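Local coordinates for protein Glucose/sorbosone dehydrogenases (Escherichia coli K12, PDB 2G8S) that is of unassigned function but belongs to the glucose/sorbosone dehydrogenase family and folds as a six-bladed beta-propeller with a bound calcium ion, at residues Leu17-Ala22 and Leu339-Ser344; Leu33-Gly38 and Leu69-Ala74; Ser55-Val60 and Ile83-Ser88; Lys299-Met304 and Gln323-Val328. One frame throughout, in Å; residues are numbered along the deposited sequence.

Contact 1 (Leu17-Ala22 and Leu339-Ser344); sequences LDHPWA and LTDESS. With EDO (1,2-ethanediol), chain F; EDO (1,2-ethanediol), chain H.
One face of the H19 imidazole is covered by the carbonyl oxygen of E342, which sits 3.6 Å above the ring plane, nearer the ring's margin than its centre. At the ring edge, D341 OD1 comes to 3.6 Å from H19 CD2, its carboxylate plane turned 79° against the ring. D18, in the conformer modelled here, accepts a nearly straight hydrogen bond from H19 ND1 at OD1, in the ring plane, 3.0 Å away. A water bound to H19 NE2 also donates to D341 O; this water and the D18 bond together probably set the ring's rotation. E342 O does double duty: it also accepts H19 N at 2.9 Å. The W21 ring carries carbon C1 of an ethanediol (chain F) over one face. Next along the chain, P20 CG presses on T340 O at 3.2 Å, and P20 CB meets L339 CD2 at 3.8 Å. L339 CD1 reaches on to A22 C. D341 has its main charged partner beyond the two segments, a salt bridge from OD2 to R324. Strand 336-340 and the inner strand 20-25 belong to successive blades: this is a seam of a beta-propeller, bordered on one side by the blade that joins both chain ends.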
loop_
_atom_site.group_PDB
_atom_site.type_symbol
_atom_site.label_atom_id
_atom_site.label_comp_id
_atom_site.label_asym_id
_atom_site.label_seq_id
_atom_site.Cartn_x
_atom_site.Cartn_y
_atom_site.Cartn_z
ATOM N N LEU A 17 -13.923 -4.016 -13.517
ATOM C CA LEU A 17 -13.220 -4.634 -12.395
ATOM C C LEU A 17 -13.862 -4.175 -11.096
ATOM O O LEU A 17 -13.893 -2.972 -10.802
ATOM C CB LEU A 17 -11.733 -4.262 -12.400
ATOM C CG LEU A 17 -10.886 -4.765 -13.576
ATOM C CD1 LEU A 17 -9.499 -4.177 -13.483
ATOM C CD2 LEU A 17 -10.813 -6.287 -13.629
ATOM N N ASP A 18 -14.372 -5.123 -10.314
ATOM C CA ASP A 18 -15.043 -4.810 -9.056
ATOM C C ASP A 18 -14.030 -4.488 -7.953
ATOM O O ASP A 18 -13.507 -5.401 -7.312
ATOM C CB ASP A 18 -15.936 -5.991 -8.656
ATOM C CG ASP A 18 -16.846 -5.686 -7.472
ATOM O OD1 ASP A 18 -16.755 -4.590 -6.880
ATOM O OD2 ASP A 18 -17.664 -6.568 -7.134
ATOM N N HIS A 19 -13.761 -3.200 -7.753
ATOM C CA HIS A 19 -12.831 -2.727 -6.718
ATOM C C HIS A 19 -11.470 -3.439 -6.699
ATOM O O HIS A 19 -11.099 -4.073 -5.703
ATOM C CB HIS A 19 -13.513 -2.757 -5.351
ATOM C CG HIS A 19 -14.595 -1.737 -5.224
ATOM N ND1 HIS A 19 -15.887 -1.964 -5.650
ATOM C CD2 HIS A 19 -14.561 -0.458 -4.778
ATOM C CE1 HIS A 19 -16.610 -0.879 -5.432
ATOM N NE2 HIS A 19 -15.829 0.051 -4.914
ATOM N N PRO A 20 -10.702 -3.300 -7.787
ATOM C CA PRO A 20 -9.348 -3.856 -7.779
ATOM C C PRO A 20 -8.518 -3.120 -6.728
ATOM O O PRO A 20 -8.754 -1.936 -6.485
ATOM C CB PRO A 20 -8.838 -3.550 -9.190
ATOM C CG PRO A 20 -9.651 -2.364 -9.637
ATOM C CD PRO A 20 -11.002 -2.573 -9.034
ATOM N N TRP A 21 -7.572 -3.809 -6.097
ATOM C CA TRP A 21 -6.754 -3.171 -5.067
ATOM C C TRP A 21 -5.283 -3.071 -5.440
ATOM O O TRP A 21 -4.629 -2.066 -5.128
ATOM C CB TRP A 21 -6.894 -3.896 -3.725
ATOM C CG TRP A 21 -6.648 -3.005 -2.509
ATOM C CD1 TRP A 21 -7.557 -2.197 -1.899
ATOM C CD2 TRP A 21 -5.425 -2.864 -1.764
ATOM N NE1 TRP A 21 -6.981 -1.550 -0.829
ATOM C CE2 TRP A 21 -5.677 -1.948 -0.715
ATOM C CE3 TRP A 21 -4.143 -3.422 -1.879
ATOM C CZ2 TRP A 21 -4.692 -1.585 0.223
ATOM C CZ3 TRP A 21 -3.159 -3.052 -0.954
ATOM C CH2 TRP A 21 -3.442 -2.142 0.077
ATOM N N ALA A 22 -4.764 -4.114 -6.082
ATOM C CA ALA A 22 -3.339 -4.172 -6.416
ATOM C C ALA A 22 -3.092 -5.003 -7.650
ATOM O O ALA A 22 -3.942 -5.793 -8.072
ATOM C CB ALA A 22 -2.532 -4.732 -5.250
ATOM N N LEU A 339 -4.948 1.373 -11.473
ATOM C CA LEU A 339 -6.204 0.696 -11.114
ATOM C C LEU A 339 -7.133 1.699 -10.461
ATOM O O LEU A 339 -6.709 2.480 -9.594
ATOM C CB LEU A 339 -5.946 -0.448 -10.121
ATOM C CG LEU A 339 -5.228 -1.688 -10.656
ATOM C CD1 LEU A 339 -4.817 -2.557 -9.486
ATOM C CD2 LEU A 339 -6.100 -2.477 -11.656
ATOM N N THR A 340 -8.393 1.701 -10.886
ATOM C CA THR A 340 -9.369 2.622 -10.320
ATOM C C THR A 340 -10.223 1.948 -9.242
ATOM O O THR A 340 -10.458 0.734 -9.298
ATOM C CB THR A 340 -10.270 3.238 -11.402
ATOM O OG1 THR A 340 -11.148 2.238 -11.930
ATOM C CG2 THR A 340 -9.425 3.824 -12.519
ATOM N N ASP A 341 -10.679 2.749 -8.273
ATOM C CA ASP A 341 -11.407 2.254 -7.099
ATOM C C ASP A 341 -12.904 2.426 -7.307
ATOM O O ASP A 341 -13.542 3.281 -6.672
ATOM C CB ASP A 341 -10.967 2.997 -5.833
ATOM C CG ASP A 341 -11.560 2.389 -4.575
ATOM O OD1 ASP A 341 -11.416 1.165 -4.388
ATOM O OD2 ASP A 341 -12.179 3.123 -3.773
ATOM N N GLU A 342 -13.455 1.604 -8.199
ATOM C CA GLU A 342 -14.856 1.714 -8.606
ATOM C C GLU A 342 -15.500 0.323 -8.741
ATOM O O GLU A 342 -14.794 -0.682 -8.875
ATOM C CB GLU A 342 -14.959 2.477 -9.936
ATOM C CG GLU A 342 -14.287 3.864 -9.978
ATOM C CD GLU A 342 -15.033 4.955 -9.220
ATOM O OE1 GLU A 342 -16.146 4.698 -8.703
ATOM O OE2 GLU A 342 -14.498 6.085 -9.142
ATOM N N SER A 343 -16.834 0.277 -8.675
ATOM C CA SER A 343 -17.585 -0.958 -8.898
ATOM C C SER A 343 -17.343 -1.471 -10.312
ATOM O O SER A 343 -17.204 -2.679 -10.535
ATOM C CB SER A 343 -19.080 -0.714 -8.682
ATOM O OG SER A 343 -19.319 -0.289 -7.356
ATOM N N SER A 344 -17.309 -0.534 -11.260
ATOM C CA SER A 344 -16.915 -0.843 -12.629
ATOM C C SER A 344 -15.543 -0.215 -12.887
ATOM O O SER A 344 -15.380 0.714 -13.697
ATOM C CB SER A 344 -17.973 -0.383 -13.640
ATOM O OG SER A 344 -17.850 -1.113 -14.851
HETATM C C1 EDO F . -3.251 -0.139 -2.603
HETATM O O1 EDO F . -3.109 0.056 -4.008
HETATM C C2 EDO F . -2.943 1.146 -1.844
HETATM O O2 EDO F . -3.838 2.168 -2.303
HETATM C C1 EDO H . -14.703 -9.105 -13.287
HETATM O O1 EDO H . -15.781 -9.924 -12.828
HETATM C C2 EDO H . -13.956 -8.501 -12.102
HETATM O O2 EDO H . -14.853 -7.842 -11.197
HETATM O O HOH W 1 -15.729 2.931 -4.963
#

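Contact 2 (Leu33-Gly38 and Leu69-Ala74); sequences LITLRG and LDVVLA
T35 OG1 donates to L69 O across 2.7 Å, with a C=O...donor angle of 169°, and also takes a weak hydrogen bond from A22 N. The bond spans the seam between two neighbouring blades of the propeller: strand 32-36 belongs to one, and 69-73 is the inner strand of the next. The two run nearly antiparallel, 163° between directions, but their axes stay 7.0 Å apart at closest and no backbone-to-backbone hydrogen bond joins them. With chi1 at 51°, OG1 of T35 lies between its backbone N and carbonyl carbon, which leaves CG2 to rest against V71 CB at 3.7 Å. L69 and D70 form a classic beta bulge opposite S86, within the second blade. The D70 side chain points away from strand 32-36; its OD2 makes a salt bridge with R134 and accepts L135 N. R37, modelled in two conformers, passes its methylenes by L69, with CD 4.0 Å from L69 CD2. Its guanidinium bonds the loop leading into strand 68-73, NE to G66 O and NH2 to G64 O. At the other end of the seam, L33 crosses V71 at about a right angle, L33 CD1 meeting V71 CG2 at 4.2 Å.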
loop_
_atom_site.group_PDB
_atom_site.type_symbol
_atom_site.label_atom_id
_atom_site.label_comp_id
_atom_site.label_asym_id
_atom_site.label_seq_id
_atom_site.Cartn_x
_atom_site.Cartn_y
_atom_site.Cartn_z
ATOM N N LEU A 33 -1.224 -10.290 -12.302
ATOM C CA LEU A 33 -2.258 -10.696 -11.364
ATOM C C LEU A 33 -2.895 -9.424 -10.816
ATOM O O LEU A 33 -2.217 -8.400 -10.648
ATOM C CB LEU A 33 -1.654 -11.506 -10.220
ATOM C CG LEU A 33 -0.933 -12.820 -10.555
ATOM C CD1 LEU A 33 -0.353 -13.421 -9.290
ATOM C CD2 LEU A 33 -1.848 -13.820 -11.254
ATOM N N ILE A 34 -4.197 -9.486 -10.548
ATOM C CA ILE A 34 -4.932 -8.364 -9.976
ATOM C C ILE A 34 -5.775 -8.878 -8.824
ATOM O O ILE A 34 -6.454 -9.895 -8.965
ATOM C CB ILE A 34 -5.878 -7.696 -11.024
ATOM C CG1 ILE A 34 -5.096 -7.285 -12.281
ATOM C CG2 ILE A 34 -6.605 -6.496 -10.413
ATOM C CD1 ILE A 34 -5.967 -6.871 -13.465
ATOM N N THR A 35 -5.719 -8.195 -7.685
ATOM C CA THR A 35 -6.632 -8.509 -6.591
ATOM C C THR A 35 -7.897 -7.684 -6.727
ATOM O O THR A 35 -7.837 -6.502 -7.052
ATOM C CB THR A 35 -6.020 -8.211 -5.211
ATOM O OG1 THR A 35 -5.506 -6.869 -5.190
ATOM C CG2 THR A 35 -4.920 -9.200 -4.886
ATOM N N LEU A 36 -9.037 -8.337 -6.522
ATOM C CA LEU A 36 -10.318 -7.653 -6.426
ATOM C C LEU A 36 -10.743 -7.769 -4.977
ATOM O O LEU A 36 -10.761 -8.867 -4.422
ATOM C CB LEU A 36 -11.356 -8.295 -7.343
ATOM C CG LEU A 36 -11.019 -8.335 -8.829
ATOM C CD1 LEU A 36 -12.115 -9.100 -9.532
ATOM C CD2 LEU A 36 -10.874 -6.921 -9.414
ATOM N N ARG A 37 -11.059 -6.631 -4.369
ATOM C CA ARG A 37 -11.156 -6.550 -2.908
ATOM C C ARG A 37 -12.235 -7.454 -2.308
ATOM O O ARG A 37 -12.129 -7.869 -1.156
ATOM C CB ARG A 37 -11.317 -5.099 -2.439
ATOM C CG ARG A 37 -10.828 -4.870 -1.009
ATOM C CD ARG A 37 -10.801 -3.392 -0.628
ATOM N NE ARG A 37 -12.129 -2.888 -0.284
ATOM C CZ ARG A 37 -12.765 -1.900 -0.910
ATOM N NH1 ARG A 37 -12.205 -1.259 -1.928
ATOM N NH2 ARG A 37 -13.971 -1.541 -0.502
ATOM N N GLY A 38 -13.252 -7.776 -3.099
ATOM C CA GLY A 38 -14.304 -8.682 -2.650
ATOM C C GLY A 38 -13.807 -10.096 -2.383
ATOM O O GLY A 38 -14.505 -10.888 -1.736
ATOM N N LEU A 69 -6.369 -7.632 -0.333
ATOM C CA LEU A 69 -5.620 -6.389 -0.482
ATOM C C LEU A 69 -4.420 -6.554 -1.421
ATOM O O LEU A 69 -4.611 -6.582 -2.633
ATOM C CB LEU A 69 -5.260 -5.798 0.892
ATOM C CG LEU A 69 -6.492 -5.542 1.793
ATOM C CD1 LEU A 69 -6.040 -5.169 3.202
ATOM C CD2 LEU A 69 -7.461 -4.503 1.219
ATOM N N ASP A 70 -3.204 -6.663 -0.896
ATOM C CA ASP A 70 -2.038 -6.636 -1.786
ATOM C C ASP A 70 -1.730 -7.988 -2.409
ATOM O O ASP A 70 -2.043 -9.033 -1.839
ATOM C CB ASP A 70 -0.798 -6.108 -1.060
ATOM C CG ASP A 70 0.073 -5.227 -1.951
ATOM O OD1 ASP A 70 -0.163 -5.182 -3.179
ATOM O OD2 ASP A 70 0.979 -4.564 -1.409
ATOM N N VAL A 71 -1.104 -7.953 -3.587
ATOM C CA VAL A 71 -0.488 -9.136 -4.166
ATOM C C VAL A 71 0.907 -8.726 -4.613
ATOM O O VAL A 71 1.055 -7.749 -5.349
ATOM C CB VAL A 71 -1.305 -9.716 -5.356
ATOM C CG1 VAL A 71 -1.591 -8.665 -6.437
ATOM C CG2 VAL A 71 -0.579 -10.904 -5.958
ATOM N N VAL A 72 1.920 -9.449 -4.140
ATOM C CA VAL A 72 3.314 -9.117 -4.450
ATOM C C VAL A 72 4.100 -10.401 -4.700
ATOM O O VAL A 72 3.972 -11.357 -3.944
ATOM C CB VAL A 72 3.986 -8.297 -3.294
ATOM C CG1 VAL A 72 5.436 -7.950 -3.636
ATOM C CG2 VAL A 72 3.184 -7.030 -2.977
ATOM N N LEU A 73 4.920 -10.422 -5.746
ATOM C CA LEU A 73 5.764 -11.588 -6.005
ATOM C C LEU A 73 6.949 -11.585 -5.052
ATOM O O LEU A 73 7.496 -10.523 -4.749
ATOM C CB LEU A 73 6.272 -11.591 -7.449
ATOM C CG LEU A 73 5.299 -11.378 -8.602
ATOM C CD1 LEU A 73 6.019 -11.739 -9.885
ATOM C CD2 LEU A 73 4.037 -12.197 -8.467
ATOM N N ALA A 74 7.348 -12.763 -4.568
ATOM C CA ALA A 74 8.575 -12.865 -3.771
ATOM C C ALA A 74 9.776 -12.458 -4.633
ATOM O O ALA A 74 9.732 -12.595 -5.861
ATOM C CB ALA A 74 8.753 -14.286 -3.247
#

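Contact 3 (Ser55-Val60 and Ile83-Ser88); sequences SGVPDV and IWLSYS
The loop that leads from one propeller blade to the next lies over the second strand of the blade it is about to enter, P58 resting on Y87 and L85 of strand 82-90. Residues 57-60 and 85-88 run about 20° apart in direction, yet no hydrogen bond joins them; apolar contact carries the interface. The proline ring covers one face of the Y87 ring in a CH-pi contact, P58 CB standing 4.1 Å from the ring centroid and 18° off the normal. Y87 CG sits between its backbone N and carbonyl carbon, chi1 60°, a torsion that raises the ring from the strand to meet the loop. Its hydroxyl is hydrogen-bonded to T117 OG1. V60 closes on the root of the same side chain, with CG1 3.5 Å from Y87 CB, while D59 O approaches Y87 CE1 obliquely at 3.6 Å. On the other flank, L85 CD1 packs against P58 CD at 3.8 Å and V57 CG1 at 4.2 Å. Beyond V60, S88 OG is hydrogen-bonded to W61 O and G67 N. This is an interblade connection of a beta-propeller, laid over its sheet by proline-aromatic packing.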
loop_
_atom_site.group_PDB
_atom_site.type_symbol
_atom_site.label_atom_id
_atom_site.label_comp_id
_atom_site.label_asym_id
_atom_site.label_seq_id
_atom_site.Cartn_x
_atom_site.Cartn_y
_atom_site.Cartn_z
ATOM N N SER A 55 -7.807 -20.460 -7.824
ATOM C CA SER A 55 -8.132 -21.222 -6.625
ATOM C C SER A 55 -6.981 -21.132 -5.623
ATOM O O SER A 55 -5.852 -20.761 -5.992
ATOM C CB SER A 55 -8.390 -22.679 -6.981
ATOM O OG SER A 55 -7.156 -23.329 -7.197
ATOM N N GLY A 56 -7.264 -21.462 -4.359
ATOM C CA GLY A 56 -6.253 -21.464 -3.299
ATOM C C GLY A 56 -6.016 -20.143 -2.587
ATOM O O GLY A 56 -5.065 -20.014 -1.813
ATOM N N VAL A 57 -6.891 -19.173 -2.843
ATOM C CA VAL A 57 -6.784 -17.831 -2.264
ATOM C C VAL A 57 -7.491 -17.846 -0.900
ATOM O O VAL A 57 -8.547 -18.462 -0.779
ATOM C CB VAL A 57 -7.429 -16.785 -3.214
ATOM C CG1 VAL A 57 -7.452 -15.382 -2.612
ATOM C CG2 VAL A 57 -6.699 -16.778 -4.559
ATOM N N PRO A 58 -6.912 -17.189 0.129
ATOM C CA PRO A 58 -7.565 -17.201 1.447
ATOM C C PRO A 58 -8.931 -16.525 1.419
ATOM O O PRO A 58 -9.163 -15.618 0.607
ATOM C CB PRO A 58 -6.606 -16.393 2.323
ATOM C CG PRO A 58 -5.815 -15.539 1.349
ATOM C CD PRO A 58 -5.648 -16.430 0.159
ATOM N N ASP A 59 -9.826 -16.984 2.291
ATOM C CA ASP A 59 -11.084 -16.293 2.527
ATOM C C ASP A 59 -10.773 -14.971 3.212
ATOM O O ASP A 59 -9.830 -14.883 4.011
ATOM C CB ASP A 59 -11.997 -17.109 3.434
ATOM C CG ASP A 59 -12.463 -18.399 2.798
ATOM O OD1 ASP A 59 -12.958 -18.369 1.660
ATOM O OD2 ASP A 59 -12.359 -19.439 3.470
ATOM N N VAL A 60 -11.560 -13.950 2.880
ATOM C CA VAL A 60 -11.325 -12.605 3.406
ATOM C C VAL A 60 -12.592 -12.007 4.013
ATOM O O VAL A 60 -13.707 -12.459 3.726
ATOM C CB VAL A 60 -10.778 -11.652 2.318
ATOM C CG1 VAL A 60 -9.584 -12.279 1.606
ATOM C CG2 VAL A 60 -11.870 -11.271 1.325
ATOM N N ILE A 83 4.134 -16.186 -4.209
ATOM C CA ILE A 83 3.411 -14.919 -4.192
ATOM C C ILE A 83 2.843 -14.673 -2.802
ATOM O O ILE A 83 2.438 -15.613 -2.113
ATOM C CB ILE A 83 2.324 -14.805 -5.298
ATOM C CG1 ILE A 83 1.117 -15.693 -5.019
ATOM C CG2 ILE A 83 2.924 -15.074 -6.673
ATOM C CD1 ILE A 83 -0.137 -15.257 -5.796
ATOM N N TRP A 84 2.890 -13.412 -2.387
ATOM C CA TRP A 84 2.394 -12.986 -1.086
ATOM C C TRP A 84 1.084 -12.231 -1.242
ATOM O O TRP A 84 0.910 -11.463 -2.197
ATOM C CB TRP A 84 3.423 -12.071 -0.407
ATOM C CG TRP A 84 4.651 -12.776 0.095
ATOM C CD1 TRP A 84 5.660 -13.335 -0.653
ATOM C CD2 TRP A 84 4.995 -13.003 1.466
ATOM N NE1 TRP A 84 6.612 -13.895 0.176
ATOM C CE2 TRP A 84 6.230 -13.703 1.482
ATOM C CE3 TRP A 84 4.384 -12.675 2.689
ATOM C CZ2 TRP A 84 6.868 -14.071 2.683
ATOM C CZ3 TRP A 84 5.006 -13.049 3.875
ATOM C CH2 TRP A 84 6.238 -13.736 3.865
ATOM N N LEU A 85 0.164 -12.443 -0.301
ATOM C CA LEU A 85 -1.110 -11.719 -0.282
ATOM C C LEU A 85 -1.359 -11.143 1.105
ATOM O O LEU A 85 -0.970 -11.741 2.119
ATOM C CB LEU A 85 -2.291 -12.635 -0.635
ATOM C CG LEU A 85 -2.279 -13.355 -1.989
ATOM C CD1 LEU A 85 -3.376 -14.419 -2.079
ATOM C CD2 LEU A 85 -2.443 -12.344 -3.128
ATOM N N SER A 86 -2.008 -9.982 1.148
ATOM C CA SER A 86 -2.534 -9.475 2.403
ATOM C C SER A 86 -4.046 -9.321 2.294
ATOM O O SER A 86 -4.592 -9.167 1.206
ATOM C CB SER A 86 -1.885 -8.139 2.776
ATOM O OG SER A 86 -2.222 -7.116 1.851
ATOM N N TYR A 87 -4.720 -9.376 3.432
ATOM C CA TYR A 87 -6.182 -9.368 3.446
ATOM C C TYR A 87 -6.668 -9.030 4.845
ATOM O O TYR A 87 -5.897 -9.092 5.792
ATOM C CB TYR A 87 -6.734 -10.738 2.994
ATOM C CG TYR A 87 -6.321 -11.925 3.853
ATOM C CD1 TYR A 87 -7.218 -12.483 4.769
ATOM C CD2 TYR A 87 -5.052 -12.516 3.726
ATOM C CE1 TYR A 87 -6.857 -13.578 5.559
ATOM C CE2 TYR A 87 -4.685 -13.621 4.517
ATOM C CZ TYR A 87 -5.595 -14.134 5.433
ATOM O OH TYR A 87 -5.262 -15.218 6.216
ATOM N N SER A 88 -7.937 -8.662 4.969
ATOM C CA SER A 88 -8.520 -8.525 6.306
ATOM C C SER A 88 -9.164 -9.836 6.734
ATOM O O SER A 88 -9.740 -10.558 5.916
ATOM C CB SER A 88 -9.515 -7.369 6.363
ATOM O OG SER A 88 -10.455 -7.440 5.318
#

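Contact 4 (Lys299-Met304 and Gln323-Val328); sequences KDVIVM and QRIRDV. With EDO (1,2-ethanediol), chain F.
Strands 300-304 and 325-328 cross at 46° with axes 7.7 Å apart at closest, while the backbones draw nearest just before them, where K299 and R324 lie side by side. K299 CA meets Q323 O there at 3.2 Å, and no hydrogen bond spans the contact. K299 and D300 form a G1 beta bulge opposite A295, R326 and D327 a classic bulge opposite L339. I325 carries much of the apolar interface: its CG1 lies 3.3 Å from D300 O, and its CG2 meets V301 CG2 at 3.9 Å, the two side chains crossing at about a right angle. With chi1 at 168°, V301 holds CG2 anti to its carbonyl carbon, and that one methyl also reaches V328 CG2 at 4.0 Å. In the modelled conformer K299 runs extended past R324, and K299 CE touches R324 CG at 4.0 Å. On the far side of strand 325-328, an ethanediol (chain F) donates from O2 to R326 O and accepts R326 NH1 at 3.2 Å, in the guanidinium plane. D327 OD1 takes V328 N from above the carboxylate plane and makes a salt bridge with R134. R324 and D300 find their partners outside the two segments, R324 at D341, D300 at R316 and T319; across the seam itself the contact is apolar, made by aliphatic side chains and van der Waals approaches to backbone carbonyls.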
loop_
_atom_site.group_PDB
_atom_site.type_symbol
_atom_site.label_atom_id
_atom_site.label_comp_id
_atom_site.label_asym_id
_atom_site.label_seq_id
_atom_site.Cartn_x
_atom_site.Cartn_y
_atom_site.Cartn_z
ATOM N N LYS A 299 -9.705 11.885 -7.273
ATOM C CA LYS A 299 -10.026 11.116 -8.473
ATOM C C LYS A 299 -9.040 11.411 -9.601
ATOM O O LYS A 299 -9.422 11.713 -10.732
ATOM C CB LYS A 299 -11.479 11.373 -8.916
ATOM C CG LYS A 299 -12.528 11.006 -7.862
ATOM C CD LYS A 299 -13.956 11.121 -8.392
ATOM C CE LYS A 299 -14.939 10.796 -7.293
ATOM N NZ LYS A 299 -16.349 10.885 -7.763
ATOM N N ASP A 300 -7.755 11.326 -9.275
ATOM C CA ASP A 300 -6.694 11.540 -10.255
ATOM C C ASP A 300 -5.362 11.010 -9.730
ATOM O O ASP A 300 -5.330 10.353 -8.689
ATOM C CB ASP A 300 -6.620 13.007 -10.731
ATOM C CG ASP A 300 -6.328 14.018 -9.617
ATOM O OD1 ASP A 300 -5.823 13.653 -8.532
ATOM O OD2 ASP A 300 -6.594 15.223 -9.868
ATOM N N VAL A 301 -4.294 11.262 -10.482
ATOM C CA VAL A 301 -2.934 10.897 -10.099
ATOM C C VAL A 301 -2.101 12.157 -9.892
ATOM O O VAL A 301 -2.117 13.081 -10.711
ATOM C CB VAL A 301 -2.288 9.957 -11.150
ATOM C CG1 VAL A 301 -0.768 9.806 -10.912
ATOM C CG2 VAL A 301 -2.992 8.594 -11.130
ATOM N N ILE A 302 -1.389 12.192 -8.769
ATOM C CA ILE A 302 -0.496 13.287 -8.455
ATOM C C ILE A 302 0.873 12.999 -9.050
ATOM O O ILE A 302 1.439 11.923 -8.829
ATOM C CB ILE A 302 -0.366 13.480 -6.934
ATOM C CG1 ILE A 302 -1.743 13.427 -6.247
ATOM C CG2 ILE A 302 0.331 14.803 -6.632
ATOM C CD1 ILE A 302 -1.631 13.374 -4.727
ATOM N N VAL A 303 1.407 13.964 -9.798
ATOM C CA VAL A 303 2.730 13.838 -10.391
ATOM C C VAL A 303 3.681 14.688 -9.564
ATOM O O VAL A 303 3.459 15.894 -9.413
ATOM C CB VAL A 303 2.761 14.330 -11.847
ATOM C CG1 VAL A 303 4.125 14.047 -12.462
ATOM C CG2 VAL A 303 1.666 13.652 -12.644
HETATM N N MSE A 304 4.723 14.059 -9.023
HETATM C CA MSE A 304 5.645 14.776 -8.152
HETATM C C MSE A 304 7.077 14.640 -8.615
HETATM O O MSE A 304 7.456 13.623 -9.197
HETATM C CB MSE A 304 5.511 14.279 -6.715
HETATM C CG MSE A 304 4.072 14.225 -6.240
HETATM SE SE MSE A 304 3.909 13.871 -4.398
HETATM C CE MSE A 304 4.293 15.700 -3.751
ATOM N N GLN A 323 -12.519 9.230 -12.181
ATOM C CA GLN A 323 -12.451 7.949 -11.480
ATOM C C GLN A 323 -11.541 8.011 -10.262
ATOM O O GLN A 323 -10.427 8.550 -10.333
ATOM C CB GLN A 323 -11.956 6.845 -12.420
ATOM C CG GLN A 323 -12.724 6.757 -13.736
ATOM C CD GLN A 323 -14.210 6.470 -13.547
ATOM O OE1 GLN A 323 -14.595 5.395 -13.073
ATOM N NE2 GLN A 323 -15.051 7.433 -13.917
ATOM N N ARG A 324 -12.016 7.446 -9.153
ATOM C CA ARG A 324 -11.175 7.280 -7.963
ATOM C C ARG A 324 -9.979 6.411 -8.329
ATOM O O ARG A 324 -10.143 5.389 -8.985
ATOM C CB ARG A 324 -11.966 6.598 -6.842
ATOM C CG ARG A 324 -13.221 7.334 -6.387
ATOM C CD ARG A 324 -14.138 6.430 -5.546
ATOM N NE ARG A 324 -13.455 5.736 -4.451
ATOM C CZ ARG A 324 -13.153 6.288 -3.274
ATOM N NH1 ARG A 324 -13.454 7.559 -3.026
ATOM N NH2 ARG A 324 -12.535 5.571 -2.342
ATOM N N ILE A 325 -8.778 6.804 -7.904
ATOM C CA ILE A 325 -7.577 6.045 -8.248
ATOM C C ILE A 325 -7.074 5.248 -7.046
ATOM O O ILE A 325 -6.788 5.818 -5.992
ATOM C CB ILE A 325 -6.455 6.951 -8.801
ATOM C CG1 ILE A 325 -6.946 7.776 -10.001
ATOM C CG2 ILE A 325 -5.221 6.120 -9.146
ATOM C CD1 ILE A 325 -7.491 6.939 -11.175
ATOM N N ARG A 326 -6.945 3.937 -7.237
ATOM C CA ARG A 326 -6.554 3.025 -6.169
ATOM C C ARG A 326 -5.062 2.669 -6.184
ATOM O O ARG A 326 -4.417 2.666 -5.131
ATOM C CB ARG A 326 -7.415 1.751 -6.232
ATOM C CG ARG A 326 -6.906 0.551 -5.419
ATOM C CD ARG A 326 -6.685 0.852 -3.926
ATOM N NE ARG A 326 -7.928 1.147 -3.234
ATOM C CZ ARG A 326 -7.990 1.677 -2.011
ATOM N NH1 ARG A 326 -6.880 2.006 -1.362
ATOM N NH2 ARG A 326 -9.164 1.902 -1.456
ATOM N N ASP A 327 -4.513 2.346 -7.353
ATOM C CA ASP A 327 -3.116 1.888 -7.405
ATOM C C ASP A 327 -2.437 2.436 -8.640
ATOM O O ASP A 327 -3.088 2.694 -9.659
ATOM C CB ASP A 327 -3.006 0.346 -7.372
ATOM C CG ASP A 327 -1.682 -0.145 -6.767
ATOM O OD1 ASP A 327 -0.841 0.681 -6.337
ATOM O OD2 ASP A 327 -1.488 -1.377 -6.703
ATOM N N VAL A 328 -1.126 2.618 -8.521
ATOM C CA VAL A 328 -0.289 3.139 -9.591
ATOM C C VAL A 328 1.020 2.357 -9.544
ATOM O O VAL A 328 1.635 2.229 -8.481
ATOM C CB VAL A 328 0.008 4.665 -9.411
ATOM C CG1 VAL A 328 0.880 5.175 -10.553
ATOM C CG2 VAL A 328 -1.289 5.481 -9.339
HETATM C C1 EDO F . -3.251 -0.139 -2.603
HETATM O O1 EDO F . -3.109 0.056 -4.008
HETATM C C2 EDO F . -2.943 1.146 -1.844
HETATM O O2 EDO F . -3.838 2.168 -2.303
#

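Contacts 4, 1 and 2 lie at consecutive seams of the propeller; contact 3 lays a linking loop on the blade that begins with strand 68-73. Contact 4 joins the blade that ends with strand 310-317 to the closing blade, contact 1 joins that one to the blade beginning with strand 20-25, and contact 2 leads on to the next. Centres lie about 12 Å apart for 4 and 1 and for 1 and 2, about 8 Å for 2 and 3, and about 25 Å for 3 and 4. In sequence, contact 1 encloses the others, and contacts 2 and 3 interleave. Contact 1 thus lies where the chain leaves the closing blade, in which 8-17 pairs with 345-352.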